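Side-chain contacts in maltose-binding protein MalE1 (Thermotoga maritima, PDB 6DTU), which binds maltotetraose and, as a periplasmic solute-binding protein, probably delivers maltodextrins to a membrane transporter: residues 144-149 / 207-212; 129-134 / 196-201; 226-229 / 235-238. All coordinates share one frame; numbering follows the deposited sequence.

Contact 1 of 3, residues 144-149 / 207-212; sequences EVRGFI and PSDNYQ. With GLC (alpha-D-glucopyranose), chain C.
Arg146 and Asp209 meet head-on in a two-pronged salt bridge. NH1 of Arg146 reaches OD1 of Asp209 at 2.9 Å, on the syn lone pair, while NH2 of Arg146 lies 2.7 Å from OD2 of Asp209, on the syn side but 22° out of the carboxylate plane. Both hydrogen bonds are nearly straight, and both oxygens lie in the guanidinium plane. Bends at chi2 and chi3 (-71° and -63°) bring NH2 of Arg146 round to O of Phe148 at 2.8 Å, a bent hydrogen bond tilted from the guanidinium plane; NH2 has a further acceptor in Ile204 O, and OD2 of Asp209 also takes N-H of Asp206. Van der Waals cover comes from Ile149: its CG1 lies over one guanidinium face, 3.7 Å above the plane, and its CG2 rests 3.8 Å from CG of Asp209, crossing it at about a right angle. The Tyr211 ring takes O6 of a glucose over one face, with CE2 of Tyr211 3.6 Å from O6. A salt bridge whose carboxylate is buried, matched oxygen to nitrogen and held from both ends by backbone groups, is likely to stay ionised and to fix the loop before helix 211-219 against strand 146-149.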
loop_
_atom_site.group_PDB
_atom_site.type_symbol
_atom_site.label_atom_id
_atom_site.label_comp_id
_atom_site.label_asym_id
_atom_site.label_seq_id
_atom_site.Cartn_x
_atom_site.Cartn_y
_atom_site.Cartn_z
ATOM N N GLU A 144 12.584 -26.381 0.488
ATOM C CA GLU A 144 12.278 -25.904 1.835
ATOM C C GLU A 144 12.410 -24.392 1.976
ATOM O O GLU A 144 11.911 -23.829 2.957
ATOM C CB GLU A 144 13.199 -26.585 2.853
ATOM C CG GLU A 144 13.455 -28.063 2.578
ATOM C CD GLU A 144 14.302 -28.724 3.656
ATOM O OE1 GLU A 144 14.341 -28.202 4.790
ATOM O OE2 GLU A 144 14.934 -29.763 3.370
ATOM N N VAL A 145 13.092 -23.726 1.047
ATOM C CA VAL A 145 13.217 -22.272 1.038
ATOM C C VAL A 145 12.876 -21.797 -0.363
ATOM O O VAL A 145 13.459 -22.277 -1.339
ATOM C CB VAL A 145 14.645 -21.812 1.392
ATOM C CG1 VAL A 145 14.725 -20.291 1.470
ATOM C CG2 VAL A 145 15.114 -22.438 2.709
ATOM N N ARG A 146 11.994 -20.808 -0.462
ATOM C CA ARG A 146 11.642 -20.246 -1.752
ATOM C C ARG A 146 12.649 -19.159 -2.091
ATOM O O ARG A 146 12.967 -18.316 -1.248
ATOM C CB ARG A 146 10.239 -19.636 -1.684
ATOM C CG ARG A 146 9.088 -20.614 -1.898
ATOM C CD ARG A 146 9.016 -21.080 -3.367
ATOM N NE ARG A 146 8.737 -19.945 -4.247
ATOM C CZ ARG A 146 7.526 -19.475 -4.522
ATOM N NH1 ARG A 146 6.437 -20.043 -4.011
ATOM N NH2 ARG A 146 7.399 -18.426 -5.325
ATOM N N GLY A 147 13.165 -19.195 -3.320
ATOM C CA GLY A 147 14.096 -18.166 -3.752
ATOM C C GLY A 147 13.462 -16.791 -3.860
ATOM O O GLY A 147 14.076 -15.794 -3.470
ATOM N N PHE A 148 12.229 -16.720 -4.370
ATOM C CA PHE A 148 11.559 -15.443 -4.587
ATOM C C PHE A 148 10.052 -15.639 -4.505
ATOM O O PHE A 148 9.519 -16.608 -5.051
ATOM C CB PHE A 148 11.930 -14.857 -5.955
ATOM C CG PHE A 148 11.221 -13.576 -6.277
ATOM C CD1 PHE A 148 11.604 -12.383 -5.672
ATOM C CD2 PHE A 148 10.130 -13.577 -7.141
ATOM C CE1 PHE A 148 10.918 -11.198 -5.936
ATOM C CE2 PHE A 148 9.445 -12.397 -7.425
ATOM C CZ PHE A 148 9.847 -11.205 -6.815
ATOM N N ILE A 149 9.372 -14.723 -3.808
ATOM C CA ILE A 149 7.914 -14.707 -3.736
ATOM C C ILE A 149 7.406 -13.271 -3.774
ATOM O O ILE A 149 7.917 -12.395 -3.071
ATOM C CB ILE A 149 7.343 -15.394 -2.473
ATOM C CG1 ILE A 149 8.114 -16.647 -2.074
ATOM C CG2 ILE A 149 5.867 -15.751 -2.690
ATOM C CD1 ILE A 149 7.580 -17.219 -0.761
ATOM N N PRO A 207 1.870 -20.264 -9.521
ATOM C CA PRO A 207 0.559 -19.670 -9.813
ATOM C C PRO A 207 -0.287 -19.383 -8.582
ATOM O O PRO A 207 -1.147 -18.506 -8.621
ATOM C CB PRO A 207 -0.105 -20.729 -10.706
ATOM C CG PRO A 207 1.032 -21.457 -11.347
ATOM C CD PRO A 207 2.162 -21.439 -10.363
ATOM N N SER A 208 -0.047 -20.086 -7.482
ATOM C CA SER A 208 -0.829 -19.876 -6.269
ATOM C C SER A 208 -0.252 -18.805 -5.349
ATOM O O SER A 208 -0.883 -18.495 -4.332
ATOM C CB SER A 208 -0.932 -21.178 -5.476
ATOM O OG SER A 208 0.353 -21.591 -5.058
ATOM N N ASP A 209 0.900 -18.223 -5.682
ATOM C CA ASP A 209 1.545 -17.260 -4.790
ATOM C C ASP A 209 0.622 -16.074 -4.516
ATOM O O ASP A 209 0.030 -15.511 -5.443
ATOM C CB ASP A 209 2.854 -16.747 -5.397
ATOM C CG ASP A 209 3.982 -17.756 -5.325
ATOM O OD1 ASP A 209 3.898 -18.711 -4.520
ATOM O OD2 ASP A 209 4.980 -17.555 -6.050
ATOM N N ASN A 210 0.462 -15.736 -3.238
ATOM C CA ASN A 210 -0.369 -14.606 -2.831
ATOM C C ASN A 210 0.316 -13.865 -1.683
ATOM O O ASN A 210 1.450 -14.174 -1.287
ATOM C CB ASN A 210 -1.810 -15.017 -2.477
ATOM C CG ASN A 210 -1.887 -15.958 -1.294
ATOM O OD1 ASN A 210 -0.939 -16.092 -0.525
ATOM N ND2 ASN A 210 -3.061 -16.554 -1.087
ATOM N N TYR A 211 -0.385 -12.879 -1.125
ATOM C CA TYR A 211 0.225 -12.085 -0.067
ATOM C C TYR A 211 0.566 -12.944 1.148
ATOM O O TYR A 211 1.666 -12.850 1.703
ATOM C CB TYR A 211 -0.676 -10.895 0.315
ATOM C CG TYR A 211 0.055 -10.017 1.309
ATOM C CD1 TYR A 211 0.939 -9.035 0.876
ATOM C CD2 TYR A 211 -0.053 -10.239 2.667
ATOM C CE1 TYR A 211 1.676 -8.264 1.780
ATOM C CE2 TYR A 211 0.706 -9.503 3.573
ATOM C CZ TYR A 211 1.567 -8.527 3.109
ATOM O OH TYR A 211 2.299 -7.805 4.007
ATOM N N GLN A 212 -0.395 -13.740 1.617
ATOM C CA GLN A 212 -0.188 -14.532 2.827
ATOM C C GLN A 212 0.987 -15.494 2.686
ATOM O O GLN A 212 1.779 -15.649 3.622
ATOM C CB GLN A 212 -1.480 -15.261 3.188
ATOM C CG GLN A 212 -1.551 -15.879 4.574
ATOM C CD GLN A 212 -0.782 -17.168 4.652
ATOM O OE1 GLN A 212 -0.766 -17.963 3.706
ATOM N NE2 GLN A 212 -0.137 -17.386 5.783
HETATM C C1 GLC C . -1.583 -4.484 6.165
HETATM C C2 GLC C . -1.156 -3.092 5.922
HETATM C C3 GLC C . -1.653 -2.578 4.633
HETATM C C4 GLC C . -1.216 -3.444 3.503
HETATM C C5 GLC C . -1.759 -4.886 3.693
HETATM C C6 GLC C . -1.237 -5.814 2.786
HETATM O O1 GLC C . -2.966 -4.540 6.310
HETATM O O2 GLC C . -1.672 -2.289 7.032
HETATM O O3 GLC C . -1.114 -1.214 4.488
HETATM O O4 GLC C . -1.728 -2.913 2.251
HETATM O O5 GLC C . -1.210 -5.340 5.055
HETATM O O6 GLC C . -1.915 -7.062 2.966
#

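Contact 2 of 3, residues 129-134 / 196-201; sequences ELIEIA and LKRLVD
Ile131 reaches from helix 127-140 to Leu199 and Arg198 of helix 187-201. Its CB points toward the opposing helix, where the nearest pair of alpha carbons, those of Ile131 and Leu199, is 7.7 Å apart. The next atom out, CG1, stands beside the backbone N (chi1 -70°) and comes within 3.8 Å of Leu199 CD2. With chi2 at 166° the chain runs on extended, which carries CD1 past Leu199, still 3.8 Å from its CD2, and on to Arg198. There the methyl lies over the centre of one guanidinium face, 3.4 Å above the plane; CD1 of Ile131 is 3.5 Å from CZ of Arg198. On the extended Arg198 chain, NE keeps a salt bridge to Glu202, just past the end of its own helix, while NH2 crosses to a second with Asp128 of helix 127-140. With an alanine in place of Arg198, both carboxylates would probably lose their cationic mate and CD1 of Ile131 the flat surface that covers it. The helices thus meet here through Ile131 against Leu199, with one ionic link, Arg198 to Asp128, at the border. On the inner side, Leu130, Ala134 and Leu199 pack on Phe148 of strand 146-149, Leu130 and Ala134 also touch Met225 of strand 223-228, and Leu196 and Val200 turn to helix 341-352.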
loop_
_atom_site.group_PDB
_atom_site.type_symbol
_atom_site.label_atom_id
_atom_site.label_comp_id
_atom_site.label_asym_id
_atom_site.label_seq_id
_atom_site.Cartn_x
_atom_site.Cartn_y
_atom_site.Cartn_z
ATOM N N GLU A 129 19.752 -11.167 -12.462
ATOM C CA GLU A 129 20.491 -11.671 -11.310
ATOM C C GLU A 129 19.545 -12.237 -10.259
ATOM O O GLU A 129 19.816 -13.294 -9.675
ATOM C CB GLU A 129 21.323 -10.530 -10.727
ATOM C CG GLU A 129 22.416 -10.925 -9.757
ATOM C CD GLU A 129 22.965 -9.725 -9.000
ATOM O OE1 GLU A 129 22.788 -8.586 -9.487
ATOM O OE2 GLU A 129 23.570 -9.920 -7.921
ATOM N N LEU A 130 18.413 -11.567 -10.024
ATOM C CA LEU A 130 17.453 -12.088 -9.060
ATOM C C LEU A 130 16.939 -13.455 -9.489
ATOM O O LEU A 130 16.838 -14.374 -8.667
ATOM C CB LEU A 130 16.313 -11.082 -8.829
ATOM C CG LEU A 130 15.165 -11.483 -7.886
ATOM C CD1 LEU A 130 14.568 -10.262 -7.214
ATOM C CD2 LEU A 130 14.046 -12.252 -8.600
ATOM N N ILE A 131 16.662 -13.628 -10.784
ATOM C CA ILE A 131 16.168 -14.911 -11.279
ATOM C C ILE A 131 17.186 -16.022 -11.041
ATOM O O ILE A 131 16.829 -17.119 -10.602
ATOM C CB ILE A 131 15.757 -14.807 -12.758
ATOM C CG1 ILE A 131 14.494 -13.958 -12.878
ATOM C CG2 ILE A 131 15.549 -16.192 -13.345
ATOM C CD1 ILE A 131 14.194 -13.505 -14.294
ATOM N N GLU A 132 18.464 -15.752 -11.323
ATOM C CA GLU A 132 19.509 -16.755 -11.121
ATOM C C GLU A 132 19.644 -17.112 -9.644
ATOM O O GLU A 132 19.713 -18.291 -9.278
ATOM C CB GLU A 132 20.835 -16.219 -11.653
ATOM C CG GLU A 132 22.051 -17.078 -11.319
ATOM C CD GLU A 132 23.118 -16.993 -12.400
ATOM O OE1 GLU A 132 23.628 -15.882 -12.639
ATOM O OE2 GLU A 132 23.413 -18.023 -13.045
ATOM N N ILE A 133 19.679 -16.098 -8.783
ATOM C CA ILE A 133 19.820 -16.338 -7.347
ATOM C C ILE A 133 18.641 -17.140 -6.812
ATOM O O ILE A 133 18.810 -18.051 -5.997
ATOM C CB ILE A 133 20.008 -15.003 -6.602
ATOM C CG1 ILE A 133 21.348 -14.389 -6.987
ATOM C CG2 ILE A 133 19.959 -15.184 -5.099
ATOM C CD1 ILE A 133 21.498 -12.964 -6.529
ATOM N N ALA A 134 17.426 -16.801 -7.242
ATOM C CA ALA A 134 16.247 -17.530 -6.788
ATOM C C ALA A 134 16.280 -18.980 -7.249
ATOM O O ALA A 134 15.945 -19.890 -6.481
ATOM C CB ALA A 134 14.989 -16.838 -7.291
ATOM N N LEU A 196 6.283 -10.849 -15.599
ATOM C CA LEU A 196 5.615 -11.694 -14.613
ATOM C C LEU A 196 5.441 -13.106 -15.146
ATOM O O LEU A 196 5.726 -14.084 -14.443
ATOM C CB LEU A 196 4.250 -11.099 -14.244
ATOM C CG LEU A 196 3.302 -12.007 -13.447
ATOM C CD1 LEU A 196 3.943 -12.342 -12.107
ATOM C CD2 LEU A 196 1.959 -11.335 -13.280
ATOM N N LYS A 197 5.017 -13.233 -16.404
ATOM C CA LYS A 197 4.814 -14.570 -16.954
ATOM C C LYS A 197 6.129 -15.333 -17.060
ATOM O O LYS A 197 6.171 -16.541 -16.799
ATOM C CB LYS A 197 4.090 -14.509 -18.301
ATOM C CG LYS A 197 3.725 -15.894 -18.807
ATOM C CD LYS A 197 2.765 -15.883 -19.975
ATOM C CE LYS A 197 2.245 -17.293 -20.200
ATOM N NZ LYS A 197 1.071 -17.571 -19.316
ATOM N N ARG A 198 7.220 -14.635 -17.388
ATOM C CA ARG A 198 8.534 -15.270 -17.401
ATOM C C ARG A 198 8.883 -15.839 -16.029
ATOM O O ARG A 198 9.353 -16.973 -15.918
ATOM C CB ARG A 198 9.592 -14.262 -17.855
ATOM C CG ARG A 198 10.998 -14.855 -17.934
ATOM C CD ARG A 198 12.062 -13.785 -18.152
ATOM N NE ARG A 198 13.405 -14.294 -17.884
ATOM C CZ ARG A 198 14.475 -13.516 -17.740
ATOM N NH1 ARG A 198 14.350 -12.199 -17.820
ATOM N NH2 ARG A 198 15.668 -14.047 -17.493
ATOM N N LEU A 199 8.622 -15.077 -14.964
ATOM C CA LEU A 199 8.898 -15.563 -13.616
ATOM C C LEU A 199 8.116 -16.838 -13.302
ATOM O O LEU A 199 8.646 -17.766 -12.672
ATOM C CB LEU A 199 8.555 -14.478 -12.595
ATOM C CG LEU A 199 9.280 -13.136 -12.658
ATOM C CD1 LEU A 199 8.853 -12.291 -11.470
ATOM C CD2 LEU A 199 10.796 -13.328 -12.686
ATOM N N VAL A 200 6.855 -16.902 -13.732
ATOM C CA VAL A 200 6.054 -18.102 -13.525
ATOM C C VAL A 200 6.568 -19.235 -14.401
ATOM O O VAL A 200 6.740 -20.371 -13.935
ATOM C CB VAL A 200 4.572 -17.794 -13.814
ATOM C CG1 VAL A 200 3.730 -19.057 -13.694
ATOM C CG2 VAL A 200 4.066 -16.715 -12.857
ATOM N N ASP A 201 6.830 -18.939 -15.680
ATOM C CA ASP A 201 7.258 -19.970 -16.624
ATOM C C ASP A 201 8.595 -20.561 -16.223
ATOM O O ASP A 201 8.838 -21.756 -16.421
ATOM C CB ASP A 201 7.382 -19.396 -18.036
ATOM C CG ASP A 201 6.043 -19.122 -18.689
ATOM O OD1 ASP A 201 4.998 -19.584 -18.174
ATOM O OD2 ASP A 201 6.048 -18.469 -19.755
#

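Contact 3 of 3, residues 226-229 / 235-238; sequences IING and AYKD
Tyr236 brings its hydroxyl to the side chains of Asn228 and Ile226, joining helix 233-238 to strand 223-228 in a domain of the periplasmic-binding-protein fold, where helices pack on a central sheet. In the first shell, ND2 of Asn228 donates a hydrogen bond to OH of Tyr236 at 3.1 Å. The angle at the hydrogen, 139°, shows a bent bond, although OH lies close to the Asn228 amide plane. Amide and ring planes stand 58° apart, and the two side chains approach at a slant. CD1 of Ile226 touches the same end of the tyrosine, 3.3 Å from OH and 3.9 Å from CE2; the two side chains come from opposite directions, and the methyl approaches the ring obliquely. The backbones stay well apart, the nearest alpha carbons, of Asn228 and Tyr236, being 11.6 Å from each other, so the length of the tyrosine spans most of the gap.

Beyond this shell, OH of Tyr236 has its strongest polar partner in Asp215 OD1 of helix 211-219, and the Tyr236 ring meets that of Phe218 at a steep angle. ND2 of Asn228 is shared as well, binding OH of Tyr211, a residue of the glycan pocket; this makes Asn228 a probable second-shell support for that ring. Met214 touches both Ile226 and Asn228, so helix 211-219 closes the side of the contact, while strand 112-116 pairs with 223-228 through its backbone. The amide itself is turned by its first torsion, CG lying anti to the backbone N (chi1 -159°), and its oxygen turns back to its own chain: OD1 of Asn228 accepts a weak hydrogen bond from N of Gly229 at 2.8 Å.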
loop_
_atom_site.group_PDB
_atom_site.type_symbol
_atom_site.label_atom_id
_atom_site.label_comp_id
_atom_site.label_asym_id
_atom_site.label_seq_id
_atom_site.Cartn_x
_atom_site.Cartn_y
_atom_site.Cartn_z
ATOM N N ILE A 226 11.612 -11.212 -1.324
ATOM C CA ILE A 226 10.231 -10.885 -1.641
ATOM C C ILE A 226 10.127 -9.448 -2.132
ATOM O O ILE A 226 11.053 -8.643 -1.994
ATOM C CB ILE A 226 9.275 -11.101 -0.451
ATOM C CG1 ILE A 226 9.632 -10.152 0.695
ATOM C CG2 ILE A 226 9.294 -12.569 -0.019
ATOM C CD1 ILE A 226 8.670 -10.273 1.866
ATOM N N ILE A 227 8.986 -9.135 -2.734
ATOM C CA ILE A 227 8.626 -7.752 -3.028
ATOM C C ILE A 227 7.425 -7.391 -2.171
ATOM O O ILE A 227 6.314 -7.881 -2.397
ATOM C CB ILE A 227 8.365 -7.508 -4.518
ATOM C CG1 ILE A 227 9.665 -7.705 -5.297
ATOM C CG2 ILE A 227 7.892 -6.073 -4.708
ATOM C CD1 ILE A 227 9.514 -7.547 -6.812
ATOM N N ASN A 228 7.653 -6.532 -1.178
ATOM C CA ASN A 228 6.635 -6.192 -0.193
ATOM C C ASN A 228 6.984 -4.832 0.398
ATOM O O ASN A 228 8.043 -4.270 0.123
ATOM C CB ASN A 228 6.576 -7.257 0.906
ATOM C CG ASN A 228 5.256 -7.268 1.653
ATOM O OD1 ASN A 228 4.346 -6.493 1.370
ATOM N ND2 ASN A 228 5.143 -8.170 2.611
ATOM N N GLY A 229 6.079 -4.314 1.231
ATOM C CA GLY A 229 6.190 -2.967 1.735
ATOM C C GLY A 229 6.613 -2.865 3.183
ATOM O O GLY A 229 6.752 -3.855 3.903
ATOM N N ALA A 235 7.087 -7.217 11.810
ATOM C CA ALA A 235 6.845 -8.630 12.090
ATOM C C ALA A 235 8.060 -9.475 11.728
ATOM O O ALA A 235 8.386 -10.446 12.430
ATOM C CB ALA A 235 5.595 -9.106 11.341
ATOM N N TYR A 236 8.764 -9.123 10.651
ATOM C CA TYR A 236 9.956 -9.889 10.291
ATOM C C TYR A 236 11.060 -9.692 11.323
ATOM O O TYR A 236 11.769 -10.642 11.686
ATOM C CB TYR A 236 10.453 -9.510 8.889
ATOM C CG TYR A 236 9.471 -9.658 7.759
ATOM C CD1 TYR A 236 8.399 -10.552 7.822
ATOM C CD2 TYR A 236 9.614 -8.890 6.620
ATOM C CE1 TYR A 236 7.501 -10.662 6.762
ATOM C CE2 TYR A 236 8.730 -8.999 5.549
ATOM C CZ TYR A 236 7.677 -9.887 5.635
ATOM O OH TYR A 236 6.785 -9.966 4.580
ATOM N N LYS A 237 11.207 -8.469 11.813
ATOM C CA LYS A 237 12.230 -8.180 12.806
ATOM C C LYS A 237 11.933 -8.909 14.112
ATOM O O LYS A 237 12.816 -9.560 14.684
ATOM C CB LYS A 237 12.282 -6.660 13.001
ATOM C CG LYS A 237 13.409 -6.143 13.883
ATOM C CD LYS A 237 13.175 -4.671 14.173
ATOM C CE LYS A 237 14.274 -3.803 13.599
ATOM N NZ LYS A 237 15.537 -3.933 14.383
ATOM N N ASP A 238 10.675 -8.887 14.559
ATOM C CA ASP A 238 10.323 -9.578 15.796
ATOM C C ASP A 238 10.496 -11.086 15.672
ATOM O O ASP A 238 10.750 -11.776 16.668
ATOM C CB ASP A 238 8.894 -9.219 16.201
ATOM C CG ASP A 238 8.736 -7.755 16.599
ATOM O OD1 ASP A 238 9.761 -7.067 16.844
ATOM O OD2 ASP A 238 7.578 -7.276 16.662
#

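How the contacts relate
Contacts 1 and 2 have centres 12 Å apart and touch through Phe148, whose CD1 lies 3.8 Å from CD2 of Leu130 and whose CE2 is 4.1 Å from CD1 of Leu199; their segments alternate along the chain. Contacts 1 and 3, 13 Å between centres, share a sheet, since strands 146-149 and 223-228 are neighbours in it. Besides the Tyr211-Asn228 link, they meet where CZ of Phe148 packs 3.7 Å from CD1 of Ile227. Contacts 2 and 3 do not touch, their nearest atoms being about 6 Å apart. Sugar is reached directly by Tyr211 of contact 1; the Asn228 side chain of contact 3 stands about 6 Å from a glucose.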